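Local coordinates for Arf-GAP with coiled-coil, ANK repeat and PH domain-containing protein 2 (Homo sapiens, PDB 6IF3) that stimulates GTP hydrolysis by ARF6 as its GTPase-activating protein, and needs its ankyrin repeats to interact with RAB35, at residues Val71-Ala85 against Phe97-Glu110. Sequence-based numbering, arbitrary orientation.
Sequences VNQRDVQGRGPLHHA and FLKRGANQHATDEE
With its CG anti to the carbonyl carbon (chi1 -61°) and the chain extended from CG to NE, R79 runs alongside D108, whose own CG sits between backbone N and carbonyl carbon. This salt bridge belongs to a worked example of ankyrin-repeat stacking, in which the loop and helix start of one repeat pack against the end of its second helix and the loop leading into the next. R79 NE donates to D108 OD2 over 3.1 Å, meeting the anti side of the carboxylate, while a water joins R79 NH2, D108 OD2 and E110 OE1. A leucine at R79 would probably leave the D108 carboxylate without its charged mate and take one hydrogen-bond partner from that water. D108 OD1, meanwhile, accepts from the backbone of K112.

Between the hairpin tips, E109 N donates to Q77 O at 2.9 Å. R74 lays one guanidinium face over A106 CB, and its NH1 is shared by T107 O (2.8 Å) and G78 O, so a single nitrogen ties both loops. Deeper in, the F97 ring takes P81 CB over a face, a CH-pi contact 4.0 Å from CB to the ring centroid, and V71 CG2 approaches F97 CD1 obliquely. L82 CD2 reaches Q104 CB at 3.6 Å. Beyond the Schellman motif that ends helix 91-99, the side-chain amides of N72 and N103 stand 88° apart. It is the backbone N of N103 that donates to N72 OD1, along an almost straight 2.8 Å bond (178°).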
# COMPACT_ATOMS: atom_id res chain seq x y z
N VAL A 71 -15.59 -6.90 -15.38
CA VAL A 71 -14.23 -6.92 -14.82
C VAL A 71 -14.10 -7.98 -13.73
O VAL A 71 -13.00 -8.38 -13.39
CB VAL A 71 -13.85 -5.52 -14.30
CG1 VAL A 71 -14.55 -5.21 -12.99
CG2 VAL A 71 -12.31 -5.38 -14.19
N ASN A 72 -15.22 -8.48 -13.21
CA ASN A 72 -15.15 -9.41 -12.09
C ASN A 72 -15.44 -10.86 -12.47
O ASN A 72 -15.34 -11.74 -11.60
CB ASN A 72 -16.14 -9.01 -11.00
CG ASN A 72 -15.73 -7.76 -10.29
OD1 ASN A 72 -14.56 -7.56 -10.00
ND2 ASN A 72 -16.70 -6.93 -9.97
N GLN A 73 -15.85 -11.13 -13.72
CA GLN A 73 -16.39 -12.45 -14.04
C GLN A 73 -15.31 -13.51 -13.88
O GLN A 73 -14.19 -13.36 -14.41
CB GLN A 73 -16.96 -12.50 -15.47
CG GLN A 73 -17.62 -13.86 -15.79
CD GLN A 73 -18.27 -13.84 -17.13
OE1 GLN A 73 -18.81 -12.80 -17.54
NE2 GLN A 73 -18.18 -14.94 -17.86
N ARG A 74 -15.66 -14.58 -13.19
CA ARG A 74 -14.69 -15.61 -12.80
C ARG A 74 -14.69 -16.83 -13.70
O ARG A 74 -15.75 -17.21 -14.26
CB ARG A 74 -14.99 -16.09 -11.36
CG ARG A 74 -15.17 -14.97 -10.34
CD ARG A 74 -15.85 -15.50 -9.12
NE ARG A 74 -16.18 -14.54 -8.08
CZ ARG A 74 -15.62 -14.53 -6.87
NH1 ARG A 74 -14.66 -15.41 -6.61
NH2 ARG A 74 -16.04 -13.70 -5.91
N ASP A 75 -13.53 -17.49 -13.77
CA ASP A 75 -13.50 -18.85 -14.33
C ASP A 75 -14.08 -19.86 -13.33
O ASP A 75 -14.55 -19.48 -12.23
CB ASP A 75 -12.08 -19.26 -14.77
CG ASP A 75 -11.08 -19.30 -13.62
OD1 ASP A 75 -11.48 -19.50 -12.46
OD2 ASP A 75 -9.85 -19.18 -13.91
N VAL A 76 -14.08 -21.15 -13.70
CA VAL A 76 -14.77 -22.13 -12.89
C VAL A 76 -14.05 -22.40 -11.56
O VAL A 76 -14.66 -22.97 -10.65
CB VAL A 76 -15.00 -23.44 -13.72
CG1 VAL A 76 -13.77 -24.32 -13.77
CG2 VAL A 76 -16.23 -24.23 -13.20
N GLN A 77 -12.80 -21.94 -11.44
CA GLN A 77 -12.06 -22.02 -10.18
C GLN A 77 -12.29 -20.78 -9.31
O GLN A 77 -11.65 -20.62 -8.26
CB GLN A 77 -10.56 -22.18 -10.46
CG GLN A 77 -10.18 -23.63 -10.86
CD GLN A 77 -10.43 -23.91 -12.33
OE1 GLN A 77 -10.34 -23.02 -13.17
NE2 GLN A 77 -10.73 -25.19 -12.65
N GLY A 78 -13.21 -19.92 -9.76
CA GLY A 78 -13.58 -18.70 -9.05
C GLY A 78 -12.61 -17.56 -9.18
O GLY A 78 -12.63 -16.61 -8.37
N ARG A 79 -11.75 -17.62 -10.21
CA ARG A 79 -10.69 -16.64 -10.39
C ARG A 79 -11.06 -15.65 -11.48
O ARG A 79 -11.27 -16.08 -12.63
CB ARG A 79 -9.38 -17.34 -10.77
CG ARG A 79 -8.89 -18.30 -9.69
CD ARG A 79 -7.86 -19.28 -10.21
NE ARG A 79 -7.34 -20.08 -9.11
CZ ARG A 79 -6.84 -21.30 -9.22
NH1 ARG A 79 -6.80 -21.90 -10.41
NH2 ARG A 79 -6.37 -21.93 -8.14
N GLY A 80 -11.10 -14.35 -11.16
CA GLY A 80 -11.38 -13.31 -12.13
C GLY A 80 -10.11 -12.72 -12.72
O GLY A 80 -9.03 -13.17 -12.43
N PRO A 81 -10.26 -11.73 -13.59
CA PRO A 81 -9.16 -11.04 -14.26
C PRO A 81 -8.14 -10.51 -13.25
O PRO A 81 -6.94 -10.67 -13.48
CB PRO A 81 -9.86 -9.91 -15.02
CG PRO A 81 -11.22 -10.53 -15.38
CD PRO A 81 -11.58 -11.33 -14.14
N LEU A 82 -8.59 -9.90 -12.17
CA LEU A 82 -7.63 -9.37 -11.22
C LEU A 82 -6.80 -10.47 -10.55
O LEU A 82 -5.60 -10.30 -10.36
CB LEU A 82 -8.34 -8.52 -10.16
CG LEU A 82 -7.46 -7.92 -9.05
CD1 LEU A 82 -6.34 -7.03 -9.57
CD2 LEU A 82 -8.35 -7.16 -8.02
N HIS A 83 -7.41 -11.58 -10.18
CA HIS A 83 -6.67 -12.74 -9.64
C HIS A 83 -5.56 -13.16 -10.60
O HIS A 83 -4.40 -13.30 -10.24
CB HIS A 83 -7.59 -13.96 -9.40
CG HIS A 83 -6.83 -15.25 -9.14
ND1 HIS A 83 -6.68 -15.79 -7.88
CD2 HIS A 83 -6.18 -16.09 -9.99
CE1 HIS A 83 -5.96 -16.90 -7.96
NE2 HIS A 83 -5.65 -17.10 -9.23
N HIS A 84 -5.92 -13.37 -11.86
CA HIS A 84 -4.93 -13.83 -12.81
C HIS A 84 -3.83 -12.83 -13.08
O HIS A 84 -2.66 -13.22 -13.23
CB HIS A 84 -5.63 -14.21 -14.15
CG HIS A 84 -6.44 -15.46 -14.06
ND1 HIS A 84 -5.87 -16.71 -13.90
CD2 HIS A 84 -7.79 -15.66 -14.09
CE1 HIS A 84 -6.82 -17.62 -13.86
NE2 HIS A 84 -7.99 -17.01 -13.97
N ALA A 85 -4.17 -11.54 -13.15
CA ALA A 85 -3.15 -10.53 -13.37
C ALA A 85 -2.18 -10.47 -12.20
O ALA A 85 -0.97 -10.27 -12.36
CB ALA A 85 -3.78 -9.18 -13.58
N PHE A 97 -7.51 -2.65 -13.67
CA PHE A 97 -8.67 -3.31 -13.07
C PHE A 97 -9.09 -2.63 -11.79
O PHE A 97 -10.28 -2.46 -11.55
CB PHE A 97 -8.39 -4.80 -12.83
CG PHE A 97 -8.20 -5.59 -14.08
CD1 PHE A 97 -8.80 -5.20 -15.28
CD2 PHE A 97 -7.41 -6.74 -14.09
CE1 PHE A 97 -8.61 -5.93 -16.46
CE2 PHE A 97 -7.20 -7.48 -15.24
CZ PHE A 97 -7.79 -7.09 -16.43
N LEU A 98 -8.13 -2.23 -10.95
CA LEU A 98 -8.48 -1.53 -9.72
C LEU A 98 -9.21 -0.21 -10.04
O LEU A 98 -10.22 0.11 -9.40
CB LEU A 98 -7.22 -1.29 -8.87
CG LEU A 98 -6.64 -2.58 -8.27
CD1 LEU A 98 -5.30 -2.27 -7.58
CD2 LEU A 98 -7.61 -3.16 -7.22
N LYS A 99 -8.74 0.54 -11.04
CA LYS A 99 -9.37 1.81 -11.40
C LYS A 99 -10.73 1.60 -12.05
O LYS A 99 -11.56 2.51 -12.07
CB LYS A 99 -8.47 2.61 -12.33
CG LYS A 99 -7.31 3.22 -11.59
CD LYS A 99 -6.23 3.74 -12.51
CE LYS A 99 -6.72 4.86 -13.40
NZ LYS A 99 -7.15 6.12 -12.70
N ARG A 100 -10.95 0.39 -12.57
CA ARG A 100 -12.24 0.09 -13.20
C ARG A 100 -13.21 -0.64 -12.29
O ARG A 100 -14.18 -1.24 -12.75
CB ARG A 100 -12.01 -0.71 -14.48
CG ARG A 100 -11.38 0.10 -15.59
CD ARG A 100 -12.13 1.40 -15.83
NE ARG A 100 -11.21 2.54 -15.89
CZ ARG A 100 -10.40 2.79 -16.91
NH1 ARG A 100 -10.42 2.00 -17.97
NH2 ARG A 100 -9.59 3.83 -16.87
N GLY A 101 -12.95 -0.61 -10.98
CA GLY A 101 -13.89 -1.13 -9.99
C GLY A 101 -13.84 -2.64 -9.72
O GLY A 101 -14.78 -3.22 -9.17
N ALA A 102 -12.77 -3.29 -10.13
CA ALA A 102 -12.61 -4.71 -9.81
C ALA A 102 -12.70 -4.97 -8.31
O ALA A 102 -12.18 -4.18 -7.48
CB ALA A 102 -11.29 -5.22 -10.34
N ASN A 103 -13.36 -6.07 -7.96
CA ASN A 103 -13.50 -6.50 -6.57
C ASN A 103 -12.25 -7.23 -6.09
O ASN A 103 -11.99 -8.39 -6.45
CB ASN A 103 -14.72 -7.41 -6.43
CG ASN A 103 -14.86 -7.99 -5.06
OD1 ASN A 103 -14.31 -7.46 -4.10
ND2 ASN A 103 -15.66 -9.06 -4.94
N GLN A 104 -11.42 -6.53 -5.31
CA GLN A 104 -10.18 -7.16 -4.88
C GLN A 104 -10.38 -8.02 -3.65
O GLN A 104 -9.46 -8.67 -3.18
CB GLN A 104 -9.10 -6.12 -4.63
CG GLN A 104 -9.31 -5.27 -3.37
CD GLN A 104 -8.01 -4.61 -2.97
OE1 GLN A 104 -7.12 -5.25 -2.41
NE2 GLN A 104 -7.89 -3.33 -3.29
N HIS A 105 -11.60 -8.01 -3.12
CA HIS A 105 -11.92 -8.84 -1.94
C HIS A 105 -12.35 -10.26 -2.36
O HIS A 105 -12.40 -11.15 -1.50
CB HIS A 105 -12.99 -8.14 -1.11
CG HIS A 105 -12.55 -6.79 -0.65
ND1 HIS A 105 -11.76 -6.61 0.47
CD2 HIS A 105 -12.68 -5.57 -1.22
CE1 HIS A 105 -11.49 -5.32 0.60
NE2 HIS A 105 -12.03 -4.67 -0.41
N ALA A 106 -12.64 -10.44 -3.64
CA ALA A 106 -13.05 -11.74 -4.17
C ALA A 106 -12.01 -12.81 -3.85
O ALA A 106 -10.80 -12.59 -4.05
CB ALA A 106 -13.27 -11.65 -5.70
N THR A 107 -12.45 -13.95 -3.33
CA THR A 107 -11.53 -15.08 -3.17
C THR A 107 -11.89 -16.20 -4.12
O THR A 107 -13.06 -16.37 -4.46
CB THR A 107 -11.53 -15.66 -1.75
OG1 THR A 107 -12.85 -16.12 -1.40
CG2 THR A 107 -11.07 -14.64 -0.72
N ASP A 108 -10.89 -16.95 -4.57
CA ASP A 108 -11.18 -18.04 -5.48
C ASP A 108 -11.69 -19.25 -4.68
O ASP A 108 -11.95 -19.16 -3.47
CB ASP A 108 -9.96 -18.39 -6.34
CG ASP A 108 -8.78 -18.94 -5.55
OD1 ASP A 108 -8.87 -19.15 -4.31
OD2 ASP A 108 -7.73 -19.23 -6.18
N GLU A 109 -11.88 -20.38 -5.36
CA GLU A 109 -12.43 -21.56 -4.67
C GLU A 109 -11.46 -22.14 -3.63
O GLU A 109 -11.87 -22.91 -2.76
CB GLU A 109 -12.82 -22.64 -5.68
CG GLU A 109 -14.14 -22.35 -6.41
CD GLU A 109 -15.38 -22.32 -5.48
OE1 GLU A 109 -15.47 -23.12 -4.53
OE2 GLU A 109 -16.24 -21.43 -5.65
N GLU A 110 -10.19 -21.77 -3.69
CA GLU A 110 -9.24 -22.18 -2.66
C GLU A 110 -9.16 -21.18 -1.51
O GLU A 110 -8.41 -21.39 -0.55
CB GLU A 110 -7.85 -22.35 -3.27
CG GLU A 110 -7.75 -23.54 -4.14
CD GLU A 110 -6.33 -23.87 -4.47
OE1 GLU A 110 -5.49 -22.94 -4.42
OE2 GLU A 110 -6.03 -25.06 -4.72
O HOH W 1 -12.08 -9.70 -8.82
O HOH W 2 -9.60 -21.79 -6.77
O HOH W 3 -5.54 -20.43 -5.81